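Local coordinates for protein ketosynthase (Streptomyces sp. MSC090213JE08, PDB 6KXD) that probably catalyses the decarboxylative condensation of a fatty acyl chain on acyl carrier protein with malonyl-ACP to give a 3-oxoacyl-ACP, extending a polyketide chain, at residues A[298-303]-A[310-315]; A[390-393]-A[399-402]. One frame throughout, in Å; residues are numbered along the deposited sequence.

Contact 1. Residues A[298-303]-A[310-315]; sequences ISAHGT and KTESAA
Gly302, in the turn that follows strand 297-299, faces Glu312 on helix 306-320 with their CA atoms 7.4 Å apart, and the glutamate side chain spans the interval. Glu312 CG lies anti to the backbone N (chi1 -174°) and the chain stays extended beyond it, carrying the carboxylate up to two successive peptide N-H groups. His301 N donates to Glu312 OE1 at 2.8 Å along a bent path of 153°, whereas Gly302 N reaches Glu312 OE2 at 2.7 Å along a nearly straight line. Both oxygens accept through their syn lone pairs, so the carboxylate is held in a bidentate fashion by two consecutive N-H groups of the turn. The contact lies in the beta-alpha-beta unit formed by strand 297-299, helix 306-320 and strand 326-328. His301 opens the HGTGT sequence of beta-ketoacyl synthases, which in relatives supplies a histidine to the Cys-His-His active site; its side chain touching Cys170 is consistent with that role. Beside the polar grip, His301 CB rests 3.3 Å from Glu312 OE2 and Ala300 CB 3.7 Å from Glu312 OE1, placing carbon against the buried carboxylate. Further out, the methyl CG2 of Thr303 covers one face of the His301 ring, offset toward its rim. Asn391 ND2 gives Glu312 OE1 a second hydrogen bond and Asn308 ND2 does the same for OE2, so four N-H groups fix the rotation of the carboxylate. On the turn itself, the carbonyl O of His301 accepts from Lys331 NZ.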
# COMPACT_ATOMS: atom_id res chain seq x y z
N ILE A 298 -11.04 -13.83 -18.43
CA ILE A 298 -10.19 -13.52 -17.32
C ILE A 298 -8.96 -12.84 -17.89
O ILE A 298 -8.32 -13.39 -18.82
CB ILE A 298 -9.82 -14.79 -16.55
CG1 ILE A 298 -11.08 -15.49 -16.03
CG2 ILE A 298 -8.80 -14.48 -15.45
CD1 ILE A 298 -10.90 -16.94 -15.65
N SER A 299 -8.64 -11.66 -17.36
CA SER A 299 -7.34 -11.06 -17.48
C SER A 299 -6.48 -11.63 -16.35
O SER A 299 -6.66 -11.29 -15.16
CB SER A 299 -7.40 -9.55 -17.41
OG SER A 299 -6.10 -8.99 -17.28
N ALA A 300 -5.60 -12.56 -16.71
CA ALA A 300 -4.83 -13.35 -15.81
C ALA A 300 -3.70 -12.51 -15.21
O ALA A 300 -3.25 -11.58 -15.83
CB ALA A 300 -4.27 -14.55 -16.52
N HIS A 301 -3.29 -12.87 -13.99
CA HIS A 301 -2.06 -12.36 -13.42
C HIS A 301 -0.91 -12.73 -14.36
O HIS A 301 -0.03 -11.91 -14.68
CB HIS A 301 -1.83 -12.92 -12.01
CG HIS A 301 -0.54 -12.45 -11.41
ND1 HIS A 301 -0.23 -11.11 -11.25
CD2 HIS A 301 0.49 -13.14 -10.90
CE1 HIS A 301 0.96 -11.04 -10.70
NE2 HIS A 301 1.40 -12.26 -10.47
N GLY A 302 -0.95 -13.98 -14.82
CA GLY A 302 -0.16 -14.45 -16.01
C GLY A 302 1.13 -13.71 -16.25
O GLY A 302 1.25 -12.95 -17.21
N THR A 303 2.11 -13.97 -15.38
CA THR A 303 3.40 -13.34 -15.42
C THR A 303 4.36 -14.02 -16.43
O THR A 303 5.33 -13.40 -16.86
CB THR A 303 4.04 -13.41 -14.04
OG1 THR A 303 4.10 -14.80 -13.72
CG2 THR A 303 3.26 -12.61 -13.02
N LYS A 310 1.07 -22.12 -13.98
CA LYS A 310 0.46 -23.44 -13.74
C LYS A 310 -0.45 -23.33 -12.51
O LYS A 310 -1.58 -23.81 -12.51
CB LYS A 310 1.49 -24.56 -13.67
CG LYS A 310 2.55 -24.46 -12.59
CD LYS A 310 3.24 -25.78 -12.24
CE LYS A 310 3.93 -25.73 -10.89
NZ LYS A 310 4.95 -26.79 -10.73
N THR A 311 -0.01 -22.58 -11.50
CA THR A 311 -0.88 -22.37 -10.28
C THR A 311 -2.15 -21.58 -10.60
O THR A 311 -3.29 -21.89 -10.21
CB THR A 311 -0.06 -21.72 -9.17
OG1 THR A 311 1.10 -22.52 -9.00
CG2 THR A 311 -0.83 -21.66 -7.87
N GLU A 312 -1.99 -20.46 -11.31
CA GLU A 312 -3.12 -19.65 -11.58
C GLU A 312 -4.15 -20.39 -12.45
O GLU A 312 -5.34 -20.29 -12.25
CB GLU A 312 -2.65 -18.40 -12.29
CG GLU A 312 -3.79 -17.45 -12.45
CD GLU A 312 -3.43 -16.08 -12.97
OE1 GLU A 312 -4.31 -15.21 -12.87
OE2 GLU A 312 -2.31 -15.89 -13.47
N SER A 313 -3.66 -21.13 -13.45
CA SER A 313 -4.49 -21.93 -14.28
C SER A 313 -5.30 -22.92 -13.42
O SER A 313 -6.49 -23.08 -13.61
CB SER A 313 -3.65 -22.67 -15.29
OG SER A 313 -4.49 -23.48 -16.06
N ALA A 314 -4.60 -23.59 -12.51
CA ALA A 314 -5.21 -24.59 -11.65
C ALA A 314 -6.32 -23.93 -10.83
O ALA A 314 -7.35 -24.53 -10.62
CB ALA A 314 -4.16 -25.22 -10.76
N ALA A 315 -6.11 -22.68 -10.37
CA ALA A 315 -7.07 -22.03 -9.53
C ALA A 315 -8.31 -21.68 -10.34
O ALA A 315 -9.46 -21.75 -9.85
CB ALA A 315 -6.45 -20.79 -8.91

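Contact 2. Residues A[390-393]-A[399-402]; sequences NNSS and NAVL
Ser393 and Asn399 meet through their side chains alongside the backbone pairing, the serine OG donating to Asn399 OD1 at 2.7 Å. Both side chains already lie on the same face of the sheet, and their first torsions, each with the branch anti to its own carbonyl carbon (chi1 -65° for Ser393), turn OG and the amide oxygen toward each other; the hydroxyl sits slightly tilted from the amide plane. The other amide corner, Asn399 ND2, is taken up by Asp265 and Ser263. On that same face Asn391 and Val401 lie flank to flank, projecting in a common direction, with Asn391 OD1 3.6 Å from Val401 CG1, while OD1 accepts from Gln389 NE2. The alternate side chains emerge on the reverse face. There Ser392 OG turns across to Ala400 O, 2.7 Å away, and approaches in the carbonyl plane, where a lone pair is directed; Asn174 ND2 also donates to this carbonyl. Asn390 and Leu402 stand next to each other, CB to CB 4.3 Å, and the amide of Asn390 is held by Asn174, Ser342 and Ser299. Their backbones form a hydrogen-bonded pair, Asn390 N to Leu402 O 2.7 Å and Leu402 N to Asn390 O 2.9 Å. Val401 CA adds a C-H...O contact to Asn390 O. The segments run 171° apart as arms of the antiparallel beta hairpin 387-394/398-405, with Ser393, Asn399 and Val401 against helix 274-288 and Asn390, Ser392 and Leu402 facing helices 172-185 and 341-355, as befits the layered alpha-beta-alpha-beta-alpha thiolase fold.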
# COMPACT_ATOMS: atom_id res chain seq x y z
N ASN A 390 -10.32 -9.51 -13.64
CA ASN A 390 -8.94 -9.16 -13.68
C ASN A 390 -8.26 -9.68 -12.42
O ASN A 390 -8.55 -9.20 -11.33
CB ASN A 390 -8.78 -7.64 -13.74
CG ASN A 390 -7.35 -7.17 -13.89
OD1 ASN A 390 -6.63 -7.64 -14.78
ND2 ASN A 390 -6.97 -6.20 -13.06
N ASN A 391 -7.33 -10.62 -12.61
CA ASN A 391 -6.65 -11.29 -11.59
C ASN A 391 -5.34 -10.57 -11.27
O ASN A 391 -4.67 -9.98 -12.12
CB ASN A 391 -6.24 -12.72 -11.94
CG ASN A 391 -7.40 -13.69 -12.00
OD1 ASN A 391 -8.55 -13.34 -11.78
ND2 ASN A 391 -7.07 -14.94 -12.29
N SER A 392 -4.93 -10.75 -10.01
CA SER A 392 -3.66 -10.29 -9.62
C SER A 392 -3.29 -11.03 -8.35
O SER A 392 -4.15 -11.32 -7.53
CB SER A 392 -3.63 -8.80 -9.45
OG SER A 392 -4.26 -8.44 -8.22
N SER A 393 -2.01 -11.41 -8.30
CA SER A 393 -1.42 -12.10 -7.20
C SER A 393 -0.09 -11.40 -6.97
O SER A 393 0.43 -10.76 -7.88
CB SER A 393 -1.23 -13.57 -7.46
OG SER A 393 -2.49 -14.19 -7.61
N ASN A 399 -3.67 -11.72 -2.89
CA ASN A 399 -4.43 -11.84 -4.10
C ASN A 399 -5.56 -10.84 -4.10
O ASN A 399 -6.24 -10.64 -3.07
CB ASN A 399 -5.03 -13.24 -4.28
CG ASN A 399 -4.01 -14.34 -4.13
OD1 ASN A 399 -3.11 -14.49 -4.97
ND2 ASN A 399 -4.13 -15.11 -3.05
N ALA A 400 -5.79 -10.23 -5.26
CA ALA A 400 -6.89 -9.35 -5.50
C ALA A 400 -7.43 -9.62 -6.91
O ALA A 400 -6.70 -9.59 -7.88
CB ALA A 400 -6.47 -7.91 -5.38
N VAL A 401 -8.74 -9.80 -6.97
CA VAL A 401 -9.46 -10.08 -8.20
C VAL A 401 -10.56 -9.05 -8.34
O VAL A 401 -11.32 -8.80 -7.39
CB VAL A 401 -10.01 -11.52 -8.17
CG1 VAL A 401 -10.78 -11.81 -9.44
CG2 VAL A 401 -8.89 -12.51 -7.94
N LEU A 402 -10.61 -8.40 -9.51
CA LEU A 402 -11.53 -7.35 -9.80
C LEU A 402 -12.45 -7.79 -10.93
O LEU A 402 -11.97 -8.39 -11.89
CB LEU A 402 -10.70 -6.13 -10.21
CG LEU A 402 -11.46 -4.93 -10.76
CD1 LEU A 402 -12.19 -4.21 -9.64
CD2 LEU A 402 -10.50 -3.99 -11.49

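Overall arrangement
Both contacts are buried, with centres 10 Å apart, and they meet through one sheet, where strand 297-299 runs parallel to strand 387-394. Contact 2 lies nearer the middle of the chain and pairs two strands by main-chain bonds and serine hydroxyl bonds, with side chains on both faces. Contact 1, farther out, buries about a third as much surface and depends on a single carboxylate reaching from a helix to the turn beyond a strand end. They are joined directly: Ser299 O lies 2.7 Å from Asn391 N, a probable hydrogen bond, and the Asn391 amide adds a side-chain tie between the two. His301 packs against Ser393, so the hairpin also borders the turn that carries His301.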